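Local coordinates for protein dihydrodipicolinate synthase (Rhodopseudomonas palustris, PDB 3DZ1) that probably acts as a 4-hydroxy-tetrahydrodipicolinate synthase of the DapA family, a pyruvate-dependent TIM-barrel lyase of lysine biosynthesis, at residues P7-P19 against Y38-L52. Numbering follows the deposited sequence.
Sequences PEAAGTFAIAPTP and YAEVGCEGVTVLGIL
Phe13 lays one face of its ring over the backbone of Gly45, whose CA sits 3.7 Å from the ring centroid in a CH-pi contact; Glu44 C lies over the rim of that same face, and Ala10 O meets the ring's edge in plane. With CG anti to the carbonyl carbon (chi1 -86°), the phenyl is set against a strand position where a CB would collide with CE2, so any side chain at Gly45 would run into the ring. Replacing Phe13 by alanine is likely to open a gap above Gly45 and strip Glu44 CB and CG of their ring neighbour. On the other side of the sheet, Tyr38, from the end of helix 28-40, takes the methyl of Ala14 over one ring face, CB to centroid 3.6 Å, and a water links its OH to Ile15 O.

Between these rings strands 11-15 and 45-48 run parallel: Ala14 N bonds to Gly45 O, Thr47 N to Ala14 O, and Ala16 N to Thr47 O at 2.9 Å. Further on, Ile15 CG2 packs on Leu52 CD1 at 3.5 Å. Just before strand 11-15, Ala10 N donates an almost straight bond (173°) to Glu44 OE2, reaching it from above the carboxylate plane.

This is the first beta-alpha-beta unit of the TIM barrel. Phe13, Ile15 and Thr47 face inward and touch Met217, a predicted pyruvate-binding residue, whereas Ala14 and Val46 face the helix layer. Backbone N-H and C=O groups of the paired strands satisfy one another, so the inward side at Phe13, Ile15 and Met217 can be apolar, while Thr47 OG1 is buried with no partner in the model.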
loop_
_atom_site.group_PDB
_atom_site.type_symbol
_atom_site.label_atom_id
_atom_site.label_comp_id
_atom_site.label_asym_id
_atom_site.label_seq_id
_atom_site.Cartn_x
_atom_site.Cartn_y
_atom_site.Cartn_z
ATOM N N PRO A 7 6.627 26.332 21.283
ATOM C CA PRO A 7 7.497 25.151 21.326
ATOM C C PRO A 7 7.696 24.669 22.762
ATOM O O PRO A 7 8.216 23.575 22.996
ATOM C CB PRO A 7 8.801 25.661 20.713
ATOM C CG PRO A 7 8.324 26.727 19.762
ATOM C CD PRO A 7 7.303 27.449 20.600
ATOM N N GLU A 8 7.286 25.493 23.722
ATOM C CA GLU A 8 7.424 25.131 25.127
ATOM C C GLU A 8 6.221 24.373 25.670
ATOM O O GLU A 8 6.188 24.031 26.851
ATOM C CB GLU A 8 7.674 26.375 25.986
ATOM C CG GLU A 8 9.031 27.054 25.749
ATOM C CD GLU A 8 9.127 27.754 24.399
ATOM O OE1 GLU A 8 8.245 28.586 24.101
ATOM O OE2 GLU A 8 10.088 27.481 23.642
ATOM N N ALA A 9 5.234 24.113 24.816
ATOM C CA ALA A 9 4.047 23.376 25.236
ATOM C C ALA A 9 4.494 22.040 25.829
ATOM O O ALA A 9 5.385 21.379 25.290
ATOM C CB ALA A 9 3.122 23.140 24.046
ATOM N N ALA A 10 3.877 21.648 26.938
ATOM C CA ALA A 10 4.237 20.399 27.598
ATOM C C ALA A 10 3.063 19.864 28.408
ATOM O O ALA A 10 1.972 20.430 28.386
ATOM C CB ALA A 10 5.439 20.624 28.512
ATOM N N GLY A 11 3.293 18.769 29.125
ATOM C CA GLY A 11 2.232 18.205 29.933
ATOM C C GLY A 11 1.356 17.220 29.188
ATOM O O GLY A 11 1.830 16.459 28.349
ATOM N N THR A 12 0.066 17.238 29.488
ATOM C CA THR A 12 -0.855 16.317 28.847
ATOM C C THR A 12 -1.941 17.024 28.048
ATOM O O THR A 12 -2.671 17.856 28.582
ATOM C CB THR A 12 -1.521 15.402 29.904
ATOM O OG1 THR A 12 -0.507 14.717 30.656
ATOM C CG2 THR A 12 -2.431 14.378 29.235
ATOM N N PHE A 13 -2.029 16.702 26.760
ATOM C CA PHE A 13 -3.060 17.260 25.892
ATOM C C PHE A 13 -4.034 16.128 25.597
ATOM O O PHE A 13 -3.642 15.091 25.069
ATOM C CB PHE A 13 -2.471 17.769 24.572
ATOM C CG PHE A 13 -1.951 19.178 24.641
ATOM C CD1 PHE A 13 -0.898 19.507 25.489
ATOM C CD2 PHE A 13 -2.514 20.176 23.849
ATOM C CE1 PHE A 13 -0.409 20.813 25.551
ATOM C CE2 PHE A 13 -2.034 21.489 23.900
ATOM C CZ PHE A 13 -0.980 21.807 24.753
ATOM N N ALA A 14 -5.303 16.315 25.932
ATOM C CA ALA A 14 -6.286 15.270 25.687
ATOM C C ALA A 14 -6.853 15.346 24.269
ATOM O O ALA A 14 -7.195 16.419 23.792
ATOM C CB ALA A 14 -7.416 15.376 26.709
ATOM N N ILE A 15 -6.933 14.207 23.588
ATOM C CA ILE A 15 -7.508 14.179 22.247
ATOM C C ILE A 15 -8.984 13.886 22.470
ATOM O O ILE A 15 -9.359 12.791 22.894
ATOM C CB ILE A 15 -6.899 13.074 21.373
ATOM C CG1 ILE A 15 -5.380 13.261 21.281
ATOM C CG2 ILE A 15 -7.521 13.130 19.973
ATOM C CD1 ILE A 15 -4.665 12.174 20.502
ATOM N N ALA A 16 -9.819 14.877 22.188
ATOM C CA ALA A 16 -11.251 14.757 22.403
ATOM C C ALA A 16 -12.073 14.111 21.305
ATOM O O ALA A 16 -11.953 14.451 20.129
ATOM C CB ALA A 16 -11.833 16.137 22.710
ATOM N N PRO A 17 -12.923 13.148 21.679
ATOM C CA PRO A 17 -13.760 12.505 20.671
ATOM C C PRO A 17 -14.902 13.502 20.459
ATOM O O PRO A 17 -15.055 14.433 21.250
ATOM C CB PRO A 17 -14.236 11.244 21.381
ATOM C CG PRO A 17 -14.360 11.702 22.801
ATOM C CD PRO A 17 -13.083 12.498 22.992
ATOM N N THR A 18 -15.675 13.342 19.394
ATOM C CA THR A 18 -16.806 14.232 19.173
ATOM C C THR A 18 -18.009 13.485 19.736
ATOM O O THR A 18 -18.374 12.424 19.232
ATOM C CB THR A 18 -17.014 14.526 17.672
ATOM O OG1 THR A 18 -15.903 15.285 17.184
ATOM C CG2 THR A 18 -18.297 15.320 17.446
ATOM N N PRO A 19 -18.621 14.012 20.810
ATOM C CA PRO A 19 -19.785 13.386 21.448
ATOM C C PRO A 19 -21.032 13.392 20.570
ATOM O O PRO A 19 -21.439 14.441 20.080
ATOM C CB PRO A 19 -19.990 14.230 22.712
ATOM C CG PRO A 19 -18.644 14.824 22.970
ATOM C CD PRO A 19 -18.184 15.186 21.585
ATOM N N TYR A 38 -11.302 17.609 31.435
ATOM C CA TYR A 38 -9.892 17.742 31.076
ATOM C C TYR A 38 -9.187 18.833 31.883
ATOM O O TYR A 38 -8.051 18.655 32.325
ATOM C CB TYR A 38 -9.736 18.059 29.586
ATOM C CG TYR A 38 -10.306 17.021 28.644
ATOM C CD1 TYR A 38 -10.111 15.657 28.868
ATOM C CD2 TYR A 38 -10.994 17.407 27.492
ATOM C CE1 TYR A 38 -10.585 14.702 27.962
ATOM C CE2 TYR A 38 -11.470 16.466 26.585
ATOM C CZ TYR A 38 -11.263 15.118 26.822
ATOM O OH TYR A 38 -11.721 14.193 25.913
ATOM N N ALA A 39 -9.853 19.972 32.053
ATOM C CA ALA A 39 -9.269 21.076 32.805
ATOM C C ALA A 39 -9.130 20.686 34.270
ATOM O O ALA A 39 -8.090 20.909 34.892
ATOM C CB ALA A 39 -10.139 22.316 32.682
ATOM N N GLU A 40 -10.188 20.090 34.808
ATOM C CA GLU A 40 -10.221 19.674 36.205
ATOM C C GLU A 40 -9.097 18.717 36.592
ATOM O O GLU A 40 -8.558 18.801 37.699
ATOM C CB GLU A 40 -11.570 19.019 36.510
ATOM C CG GLU A 40 -11.759 18.592 37.951
ATOM C CD GLU A 40 -13.036 17.790 38.144
ATOM O OE1 GLU A 40 -13.164 16.710 37.520
ATOM O OE2 GLU A 40 -13.915 18.238 38.913
ATOM N N VAL A 41 -8.739 17.811 35.687
ATOM C CA VAL A 41 -7.700 16.830 35.990
ATOM C C VAL A 41 -6.261 17.230 35.656
ATOM O O VAL A 41 -5.350 16.405 35.749
ATOM C CB VAL A 41 -8.015 15.464 35.323
ATOM C CG1 VAL A 41 -9.384 14.982 35.772
ATOM C CG2 VAL A 41 -7.944 15.579 33.806
ATOM N N GLY A 42 -6.050 18.482 35.261
ATOM C CA GLY A 42 -4.697 18.934 34.976
ATOM C C GLY A 42 -4.189 18.917 33.544
ATOM O O GLY A 42 -2.986 19.076 33.324
ATOM N N CYS A 43 -5.072 18.720 32.569
ATOM C CA CYS A 43 -4.649 18.718 31.168
ATOM C C CYS A 43 -4.253 20.139 30.764
ATOM O O CYS A 43 -4.899 21.104 31.173
ATOM C CB CYS A 43 -5.782 18.226 30.263
ATOM S SG CYS A 43 -6.122 16.453 30.374
ATOM N N GLU A 44 -3.191 20.265 29.971
ATOM C CA GLU A 44 -2.726 21.571 29.523
ATOM C C GLU A 44 -3.427 21.996 28.238
ATOM O O GLU A 44 -3.468 23.181 27.898
ATOM C CB GLU A 44 -1.209 21.551 29.292
ATOM C CG GLU A 44 -0.662 22.857 28.723
ATOM C CD GLU A 44 0.833 23.026 28.938
ATOM O OE1 GLU A 44 1.277 22.909 30.107
ATOM O OE2 GLU A 44 1.564 23.284 27.946
ATOM N N GLY A 45 -3.981 21.026 27.522
ATOM C CA GLY A 45 -4.653 21.355 26.282
ATOM C C GLY A 45 -5.567 20.264 25.783
ATOM O O GLY A 45 -5.657 19.185 26.376
ATOM N N VAL A 46 -6.250 20.555 24.682
ATOM C CA VAL A 46 -7.178 19.611 24.084
ATOM C C VAL A 46 -7.045 19.682 22.569
ATOM O O VAL A 46 -6.939 20.768 22.003
ATOM C CB VAL A 46 -8.644 19.949 24.474
ATOM C CG1 VAL A 46 -9.590 18.858 23.977
ATOM C CG2 VAL A 46 -8.762 20.106 25.989
ATOM N N THR A 47 -7.031 18.523 21.920
ATOM C CA THR A 47 -6.949 18.468 20.465
ATOM C C THR A 47 -8.321 17.995 19.996
ATOM O O THR A 47 -8.863 17.025 20.528
ATOM C CB THR A 47 -5.839 17.501 20.015
ATOM O OG1 THR A 47 -4.578 17.992 20.492
ATOM C CG2 THR A 47 -5.787 17.409 18.486
ATOM N N VAL A 48 -8.893 18.694 19.019
ATOM C CA VAL A 48 -10.223 18.349 18.538
ATOM C C VAL A 48 -10.306 18.052 17.045
ATOM O O VAL A 48 -9.403 18.386 16.278
ATOM C CB VAL A 48 -11.235 19.471 18.870
ATOM C CG1 VAL A 48 -11.287 19.692 20.368
ATOM C CG2 VAL A 48 -10.845 20.757 18.168
ATOM N N LEU A 49 -11.415 17.427 16.655
ATOM C CA LEU A 49 -11.672 17.048 15.272
ATOM C C LEU A 49 -10.687 15.984 14.809
ATOM O O LEU A 49 -10.245 15.158 15.605
ATOM C CB LEU A 49 -11.626 18.278 14.355
ATOM C CG LEU A 49 -12.712 19.319 14.672
ATOM C CD1 LEU A 49 -12.664 20.451 13.662
ATOM C CD2 LEU A 49 -14.078 18.648 14.646
ATOM N N GLY A 50 -10.338 15.995 13.528
ATOM C CA GLY A 50 -9.429 14.982 13.027
ATOM C C GLY A 50 -10.090 13.611 13.060
ATOM O O GLY A 50 -11.279 13.491 13.370
ATOM N N ILE A 51 -9.322 12.573 12.748
ATOM C CA ILE A 51 -9.835 11.205 12.732
ATOM C C ILE A 51 -10.455 10.748 14.051
ATOM O O ILE A 51 -11.579 10.237 14.070
ATOM C CB ILE A 51 -8.724 10.202 12.352
ATOM C CG1 ILE A 51 -8.181 10.535 10.963
ATOM C CG2 ILE A 51 -9.263 8.782 12.391
ATOM C CD1 ILE A 51 -9.238 10.554 9.880
ATOM N N LEU A 52 -9.729 10.925 15.150
ATOM C CA LEU A 52 -10.230 10.504 16.452
ATOM C C LEU A 52 -11.511 11.216 16.864
ATOM O O LEU A 52 -12.276 10.702 17.682
ATOM C CB LEU A 52 -9.152 10.688 17.523
ATOM C CG LEU A 52 -7.930 9.770 17.380
ATOM C CD1 LEU A 52 -7.022 9.939 18.587
ATOM C CD2 LEU A 52 -8.373 8.323 17.269
HETATM O O HOH W 1 -0.753 18.666 31.934
HETATM O O HOH W 2 -10.318 12.081 25.671
HETATM O O HOH W 3 -13.378 16.280 18.314
HETATM O O HOH W 4 -9.754 14.839 18.167
HETATM O O HOH W 5 -15.203 10.828 18.232
#